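Long-range contact in GDSL-like Lipase (Parabacteroides distasonis, PDB 3P94), which probably hydrolyses ester bonds as a serine hydrolase of the GDSL (SGNH) family, possibly acting on lysophospholipids: residues L96-A107 with K139-Y150. Numbering follows the deposited sequence.
Sequences LENVFGNLVSMA and KVIQLNKWIKEY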
ATOM      1  N   LEU A  96     -12.176 -11.414   3.350  1.00 19.64           N
ATOM      2  CA  LEU A  96     -10.825 -11.301   2.795  1.00 19.86           C
ATOM      3  C   LEU A  96     -10.818 -11.374   1.261  1.00 21.97           C
ATOM      4  O   LEU A  96     -10.009 -10.678   0.635  1.00 21.92           O
ATOM      5  CB  LEU A  96      -9.894 -12.359   3.405  1.00 20.77           C
ATOM      6  CG  LEU A  96      -8.397 -12.041   3.400  1.00 25.46           C
ATOM      7  CD1 LEU A  96      -8.075 -10.836   4.270  1.00 25.85           C
ATOM      8  CD2 LEU A  96      -7.596 -13.229   3.865  1.00 27.82           C
ATOM      9  N   GLU A  97     -11.734 -12.174   0.667  1.00 16.24           N
ATOM     10  CA  GLU A  97     -11.877 -12.309  -0.788  0.50 15.79           C
ATOM     11  C   GLU A  97     -12.292 -10.975  -1.435  1.00 18.29           C
ATOM     12  O   GLU A  97     -11.896 -10.695  -2.565  1.00 18.69           O
ATOM     13  CB  GLU A  97     -12.906 -13.407  -1.138  0.50 17.74           C
ATOM     14  CG  GLU A  97     -12.405 -14.827  -0.894  0.50 28.15           C
ATOM     15  CD  GLU A  97     -12.623 -15.446   0.478  0.50 48.82           C
ATOM     16  OE1 GLU A  97     -12.794 -14.698   1.468  0.50 34.56           O
ATOM     17  OE2 GLU A  97     -12.592 -16.696   0.562  0.50 48.46           O
ATOM     18  N   ASN A  98     -13.083 -10.156  -0.721  1.00 14.33           N
ATOM     19  CA  ASN A  98     -13.568  -8.868  -1.201  1.00 13.23           C
ATOM     20  C   ASN A  98     -12.486  -7.792  -1.078  1.00 16.55           C
ATOM     21  O   ASN A  98     -12.477  -6.842  -1.867  1.00 14.80           O
ATOM     22  CB  ASN A  98     -14.862  -8.481  -0.479  1.00 15.21           C
ATOM     23  CG  ASN A  98     -16.028  -9.377  -0.844  1.00 32.18           C
ATOM     24  OD1 ASN A  98     -16.130  -9.898  -1.954  1.00 26.34           O
ATOM     25  ND2 ASN A  98     -16.941  -9.562   0.081  1.00 19.69           N
ATOM     26  N   VAL A  99     -11.545  -7.972  -0.125  1.00 13.71           N
ATOM     27  CA  VAL A  99     -10.361  -7.118   0.049  1.00 13.14           C
ATOM     28  C   VAL A  99      -9.491  -7.336  -1.194  1.00 17.69           C
ATOM     29  O   VAL A  99      -9.094  -6.371  -1.857  1.00 17.51           O
ATOM     30  CB  VAL A  99      -9.604  -7.454   1.362  1.00 17.47           C
ATOM     31  CG1 VAL A  99      -8.321  -6.627   1.498  1.00 16.84           C
ATOM     32  CG2 VAL A  99     -10.509  -7.281   2.587  1.00 17.17           C
ATOM     33  N   PHE A 100      -9.268  -8.624  -1.543  1.00 11.74           N
ATOM     34  CA  PHE A 100      -8.522  -9.024  -2.731  1.00 12.58           C
ATOM     35  C   PHE A 100      -9.199  -8.469  -4.000  1.00 16.55           C
ATOM     36  O   PHE A 100      -8.502  -7.987  -4.886  1.00 15.96           O
ATOM     37  CB  PHE A 100      -8.396 -10.557  -2.800  1.00 14.81           C
ATOM     38  CG  PHE A 100      -7.752 -11.066  -4.072  1.00 16.95           C
ATOM     39  CD1 PHE A 100      -6.431 -10.766  -4.369  1.00 18.92           C
ATOM     40  CD2 PHE A 100      -8.476 -11.835  -4.980  1.00 20.96           C
ATOM     41  CE1 PHE A 100      -5.846 -11.222  -5.557  1.00 20.18           C
ATOM     42  CE2 PHE A 100      -7.885 -12.300  -6.164  1.00 23.12           C
ATOM     43  CZ  PHE A 100      -6.573 -11.994  -6.437  1.00 20.13           C
ATOM     44  N   GLY A 101     -10.534  -8.538  -4.051  1.00 13.82           N
ATOM     45  CA  GLY A 101     -11.337  -8.051  -5.171  1.00 14.42           C
ATOM     46  C   GLY A 101     -11.132  -6.576  -5.451  1.00 17.15           C
ATOM     47  O   GLY A 101     -11.058  -6.171  -6.616  1.00 16.72           O
ATOM     48  N   ASN A 102     -11.026  -5.760  -4.385  1.00 13.74           N
ATOM     49  CA  ASN A 102     -10.757  -4.328  -4.491  1.00 13.00           C
ATOM     50  C   ASN A 102      -9.379  -4.090  -5.117  1.00 16.52           C
ATOM     51  O   ASN A 102      -9.229  -3.178  -5.937  1.00 14.45           O
ATOM     52  CB  ASN A 102     -10.828  -3.659  -3.125  1.00 10.86           C
ATOM     53  CG  ASN A 102     -12.215  -3.345  -2.642  1.00 19.44           C
ATOM     54  OD1 ASN A 102     -13.162  -3.238  -3.410  1.00 16.10           O
ATOM     55  ND2 ASN A 102     -12.350  -3.128  -1.358  1.00 19.33           N
ATOM     56  N   LEU A 103      -8.376  -4.911  -4.717  1.00 13.25           N
ATOM     57  CA  LEU A 103      -7.013  -4.811  -5.258  1.00 12.95           C
ATOM     58  C   LEU A 103      -7.016  -5.188  -6.745  1.00 15.55           C
ATOM     59  O   LEU A 103      -6.355  -4.515  -7.526  1.00 13.92           O
ATOM     60  CB  LEU A 103      -6.031  -5.698  -4.459  1.00 13.11           C
ATOM     61  CG  LEU A 103      -5.806  -5.295  -2.973  1.00 18.26           C
ATOM     62  CD1 LEU A 103      -5.181  -6.443  -2.183  1.00 19.39           C
ATOM     63  CD2 LEU A 103      -4.935  -4.059  -2.855  1.00 19.99           C
ATOM     64  N   VAL A 104      -7.800  -6.220  -7.138  1.00 12.45           N
ATOM     65  CA  VAL A 104      -7.941  -6.651  -8.550  1.00 12.34           C
ATOM     66  C   VAL A 104      -8.592  -5.515  -9.376  1.00 16.34           C
ATOM     67  O   VAL A 104      -8.141  -5.232 -10.489  1.00 13.93           O
ATOM     68  CB  VAL A 104      -8.731  -7.981  -8.690  1.00 16.66           C
ATOM     69  CG1 VAL A 104      -8.985  -8.344 -10.159  1.00 16.67           C
ATOM     70  CG2 VAL A 104      -8.008  -9.121  -7.980  1.00 16.73           C
ATOM     71  N   SER A 105      -9.619  -4.852  -8.821  1.00 12.73           N
ATOM     72  CA  SER A 105     -10.280  -3.738  -9.511  1.00 12.40           C
ATOM     73  C   SER A 105      -9.305  -2.564  -9.697  1.00 14.23           C
ATOM     74  O   SER A 105      -9.297  -1.975 -10.772  1.00 13.98           O
ATOM     75  CB  SER A 105     -11.527  -3.308  -8.759  1.00 13.86           C
ATOM     76  OG  SER A 105     -12.555  -4.250  -9.002  1.00 20.12           O
HETATM   77  N   MSE A 106      -8.439  -2.263  -8.686  1.00 10.95           N
HETATM   78  CA  MSE A 106      -7.400  -1.219  -8.831  1.00  8.42           C
HETATM   79  C   MSE A 106      -6.415  -1.607  -9.951  1.00 14.05           C
HETATM   80  O   MSE A 106      -6.092  -0.765 -10.797  1.00 14.58           O
HETATM   81  CB  MSE A 106      -6.637  -0.980  -7.524  1.00  8.75           C
HETATM   82  CG  MSE A 106      -7.467  -0.267  -6.447  1.00 13.21           C
HETATM   83 SE   MSE A 106      -6.331   0.197  -4.911  0.75 15.93          SE
HETATM   84  CE  MSE A 106      -7.126  -1.003  -3.619  1.00 12.86           C
ATOM     85  N   ALA A 107      -5.978  -2.886  -9.984  1.00 12.21           N
ATOM     86  CA  ALA A 107      -5.053  -3.391 -11.007  1.00 12.74           C
ATOM     87  C   ALA A 107      -5.660  -3.257 -12.401  1.00 17.39           C
ATOM     88  O   ALA A 107      -4.977  -2.808 -13.321  1.00 17.67           O
ATOM     89  CB  ALA A 107      -4.682  -4.852 -10.725  1.00 14.17           C
ATOM     90  N   LYS A 139      -4.162 -14.118   8.269  1.00 19.72           N
ATOM     91  CA  LYS A 139      -5.017 -13.400   7.309  1.00 18.24           C
ATOM     92  C   LYS A 139      -4.124 -12.649   6.327  1.00 22.64           C
ATOM     93  O   LYS A 139      -4.357 -12.705   5.117  1.00 21.15           O
ATOM     94  CB  LYS A 139      -5.991 -12.452   8.037  1.00 19.13           C
ATOM     95  CG  LYS A 139      -7.020 -13.210   8.873  1.00 26.48           C
ATOM     96  CD  LYS A 139      -7.742 -12.325   9.870  1.00 35.69           C
ATOM     97  CE  LYS A 139      -8.674 -13.109  10.760  1.00 41.96           C
ATOM     98  NZ  LYS A 139      -7.944 -13.810  11.850  1.00 47.20           N
ATOM     99  N   VAL A 140      -3.048 -12.009   6.848  1.00 20.18           N
ATOM    100  CA  VAL A 140      -2.032 -11.310   6.041  1.00 18.00           C
ATOM    101  C   VAL A 140      -1.381 -12.321   5.069  1.00 19.91           C
ATOM    102  O   VAL A 140      -1.256 -12.027   3.884  1.00 18.94           O
ATOM    103  CB  VAL A 140      -0.974 -10.624   6.942  1.00 21.36           C
ATOM    104  CG1 VAL A 140       0.245 -10.169   6.133  1.00 20.76           C
ATOM    105  CG2 VAL A 140      -1.590  -9.445   7.696  1.00 20.89           C
ATOM    106  N   ILE A 141      -1.008 -13.517   5.576  1.00 16.60           N
ATOM    107  CA  ILE A 141      -0.372 -14.560   4.770  1.00 16.90           C
ATOM    108  C   ILE A 141      -1.337 -15.041   3.672  1.00 19.12           C
ATOM    109  O   ILE A 141      -0.896 -15.183   2.535  1.00 17.22           O
ATOM    110  CB  ILE A 141       0.172 -15.722   5.668  1.00 20.44           C
ATOM    111  CG1 ILE A 141       1.456 -15.258   6.405  1.00 20.76           C
ATOM    112  CG2 ILE A 141       0.445 -17.011   4.865  1.00 21.15           C
ATOM    113  CD1 ILE A 141       1.720 -15.958   7.694  1.00 29.52           C
ATOM    114  N   GLN A 142      -2.637 -15.252   3.997  1.00 17.07           N
ATOM    115  CA  GLN A 142      -3.623 -15.708   3.006  1.00 17.94           C
ATOM    116  C   GLN A 142      -3.812 -14.664   1.894  1.00 20.38           C
ATOM    117  O   GLN A 142      -3.771 -15.014   0.707  1.00 19.62           O
ATOM    118  CB  GLN A 142      -4.976 -16.058   3.657  1.00 19.71           C
ATOM    119  CG  GLN A 142      -6.058 -16.503   2.646  1.00 22.19           C
ATOM    120  CD  GLN A 142      -5.688 -17.771   1.915  1.00 40.68           C
ATOM    121  OE1 GLN A 142      -5.898 -18.866   2.409  1.00 41.60           O
ATOM    122  NE2 GLN A 142      -5.109 -17.655   0.728  1.00 32.04           N
ATOM    123  N   LEU A 143      -3.998 -13.394   2.280  1.00 14.86           N
ATOM    124  CA  LEU A 143      -4.165 -12.297   1.324  1.00 13.67           C
ATOM    125  C   LEU A 143      -2.936 -12.189   0.422  1.00 17.69           C
ATOM    126  O   LEU A 143      -3.109 -12.050  -0.785  1.00 17.19           O
ATOM    127  CB  LEU A 143      -4.438 -10.962   2.049  1.00 12.71           C
ATOM    128  CG  LEU A 143      -4.654  -9.702   1.163  1.00 14.62           C
ATOM    129  CD1 LEU A 143      -5.765  -9.909   0.092  1.00 14.57           C
ATOM    130  CD2 LEU A 143      -5.013  -8.516   2.022  1.00 14.84           C
ATOM    131  N   ASN A 144      -1.712 -12.292   0.994  1.00 14.42           N
ATOM    132  CA  ASN A 144      -0.464 -12.209   0.228  1.00 14.46           C
ATOM    133  C   ASN A 144      -0.328 -13.344  -0.775  1.00 18.44           C
ATOM    134  O   ASN A 144       0.216 -13.123  -1.850  1.00 16.13           O
ATOM    135  CB  ASN A 144       0.751 -12.171   1.147  1.00 17.02           C
ATOM    136  CG  ASN A 144       0.962 -10.830   1.803  1.00 25.23           C
ATOM    137  OD1 ASN A 144       0.362  -9.826   1.404  1.00 22.17           O
ATOM    138  ND2 ASN A 144       1.838 -10.774   2.805  1.00 17.91           N
ATOM    139  N   LYS A 145      -0.856 -14.544  -0.442  1.00 16.80           N
ATOM    140  CA  LYS A 145      -0.836 -15.702  -1.328  1.00 17.43           C
ATOM    141  C   LYS A 145      -1.645 -15.387  -2.582  1.00 19.51           C
ATOM    142  O   LYS A 145      -1.188 -15.665  -3.692  1.00 18.48           O
ATOM    143  CB  LYS A 145      -1.389 -16.944  -0.602  1.00 20.67           C
ATOM    144  CG  LYS A 145      -0.980 -18.245  -1.237  1.00 40.75           C
ATOM    145  CD  LYS A 145      -1.756 -19.416  -0.656  1.00 52.02           C
ATOM    146  CE  LYS A 145      -1.518 -20.672  -1.468  1.00 59.75           C
ATOM    147  NZ  LYS A 145      -2.473 -21.750  -1.103  1.00 74.10           N
ATOM    148  N   TRP A 146      -2.833 -14.777  -2.395  1.00 16.13           N
ATOM    149  CA  TRP A 146      -3.732 -14.376  -3.484  1.00 15.99           C
ATOM    150  C   TRP A 146      -3.121 -13.262  -4.330  1.00 18.91           C
ATOM    151  O   TRP A 146      -3.174 -13.348  -5.563  1.00 16.67           O
ATOM    152  CB  TRP A 146      -5.089 -13.932  -2.936  1.00 14.58           C
ATOM    153  CG  TRP A 146      -5.904 -15.044  -2.344  1.00 16.61           C
ATOM    154  CD1 TRP A 146      -5.840 -16.376  -2.651  1.00 20.10           C
ATOM    155  CD2 TRP A 146      -6.929 -14.909  -1.353  1.00 16.85           C
ATOM    156  NE1 TRP A 146      -6.767 -17.074  -1.925  1.00 20.17           N
ATOM    157  CE2 TRP A 146      -7.447 -16.198  -1.110  1.00 21.68           C
ATOM    158  CE3 TRP A 146      -7.463 -13.819  -0.650  1.00 18.41           C
ATOM    159  CZ2 TRP A 146      -8.477 -16.426  -0.193  1.00 21.68           C
ATOM    160  CZ3 TRP A 146      -8.486 -14.047   0.253  1.00 20.05           C
ATOM    161  CH2 TRP A 146      -8.999 -15.332   0.454  1.00 21.48           C
ATOM    162  N   ILE A 147      -2.541 -12.232  -3.674  1.00 16.18           N
ATOM    163  CA  ILE A 147      -1.892 -11.105  -4.361  1.00 15.34           C
ATOM    164  C   ILE A 147      -0.747 -11.626  -5.237  1.00 19.18           C
ATOM    165  O   ILE A 147      -0.681 -11.273  -6.417  1.00 17.29           O
ATOM    166  CB  ILE A 147      -1.385 -10.026  -3.369  1.00 16.64           C
ATOM    167  CG1 ILE A 147      -2.549  -9.367  -2.591  1.00 16.93           C
ATOM    168  CG2 ILE A 147      -0.539  -8.949  -4.104  1.00 15.80           C
ATOM    169  CD1 ILE A 147      -2.060  -8.503  -1.346  1.00 19.64           C
ATOM    170  N   LYS A 148       0.148 -12.456  -4.654  1.00 17.55           N
ATOM    171  CA  LYS A 148       1.300 -13.017  -5.371  1.00 18.26           C
ATOM    172  C   LYS A 148       0.872 -13.869  -6.575  1.00 22.39           C
ATOM    173  O   LYS A 148       1.460 -13.732  -7.650  1.00 21.86           O
ATOM    174  CB  LYS A 148       2.192 -13.841  -4.433  1.00 21.13           C
ATOM    175  CG  LYS A 148       3.556 -14.146  -5.070  1.00 29.15           C
ATOM    176  CD  LYS A 148       4.406 -15.083  -4.217  1.00 38.80           C
ATOM    177  CE  LYS A 148       5.808 -15.206  -4.775  1.00 44.23           C
ATOM    178  NZ  LYS A 148       5.822 -15.749  -6.169  1.00 41.94           N
ATOM    179  N   GLU A 149      -0.133 -14.746  -6.394  1.00 19.21           N
ATOM    180  CA  GLU A 149      -0.645 -15.610  -7.460  1.00 17.71           C
ATOM    181  C   GLU A 149      -1.258 -14.767  -8.593  1.00 20.36           C
ATOM    182  O   GLU A 149      -1.000 -15.055  -9.765  1.00 19.06           O
ATOM    183  CB  GLU A 149      -1.662 -16.602  -6.895  1.00 19.34           C
ATOM    184  CG  GLU A 149      -1.021 -17.892  -6.401  1.00 31.06           C
ATOM    185  CD  GLU A 149      -1.760 -18.669  -5.326  1.00 57.25           C
ATOM    186  OE1 GLU A 149      -2.998 -18.519  -5.211  1.00 49.81           O
ATOM    187  OE2 GLU A 149      -1.092 -19.443  -4.603  1.00 55.71           O
ATOM    188  N   TYR A 150      -2.013 -13.706  -8.249  1.00 17.55           N
ATOM    189  CA  TYR A 150      -2.586 -12.770  -9.223  1.00 17.56           C
ATOM    190  C   TYR A 150      -1.467 -12.031  -9.993  1.00 22.01           C
ATOM    191  O   TYR A 150      -1.533 -11.938 -11.221  1.00 21.18           O
ATOM    192  CB  TYR A 150      -3.533 -11.755  -8.548  1.00 17.60           C
ATOM    193  CG  TYR A 150      -4.149 -10.776  -9.528  1.00 18.72           C
ATOM    194  CD1 TYR A 150      -5.251 -11.130 -10.299  1.00 20.18           C
ATOM    195  CD2 TYR A 150      -3.600  -9.511  -9.719  1.00 19.53           C
ATOM    196  CE1 TYR A 150      -5.800 -10.245 -11.225  1.00 19.28           C
ATOM    197  CE2 TYR A 150      -4.129  -8.625 -10.659  1.00 20.36           C
ATOM    198  CZ  TYR A 150      -5.234  -8.991 -11.404  1.00 22.17           C
ATOM    199  OH  TYR A 150      -5.735  -8.108 -12.338  1.00 19.23           O
TER
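Phe100 sets its ring against Trp146 and Tyr150, and the three form an aromatic cluster along the seam of two helices that run the same way, their axes 36° apart. Its chi1 of 174° puts CG opposite the backbone N and carries the Phe100 ring out toward helix 139-150. Trp146 CB sits over one face, 3.9 Å from the Phe100 ring centroid, a CH-pi contact; Val104 CG2, one turn on in the same helix as Phe100, lies against the opposite face. The ring's edge points to Tyr150: Phe100 CZ touches Tyr150 CB at 3.7 Å, and the two rings meet in an offset edge-to-face pair with planes at 81°.

The Tyr150 ring reaches over to helix 96-107 and crosses Val104 at a slant, turning one face to Val104 CG2, 4.2 Å from the Tyr150 ring centroid, while its CE2 and OH both reach Ala107 CB. Were Tyr150 cut back to an alanine, Val104 and Ala107 would probably lose the ring they pack on, and the edge of Phe100 its aromatic partner.

At the other end the indole's benzo edge meets the backbone of Leu96, Trp146 CZ3 lying 3.7 Å from Leu96 C, and in the conformer modelled here Glu97 lays its bent chain obliquely against Trp146 CH2. Leu96 is a knob among Lys139, Gln142, Leu143 and Trp146; Leu143 returns the fit among Leu96, Val99, Phe100 and Leu103. Deeper in, Leu103 CD1 meets Ile147 CD1 at 3.8 Å, and both residues rest on Phe119 of the central parallel sheet.

The two helices thus lie side by side over strand 116-120, on one face of the sheet in this flavodoxin-like α/β fold, and their grip on each other is apolar and aromatic, relying on interlocking shape and CH-pi contacts rather than polar pairing.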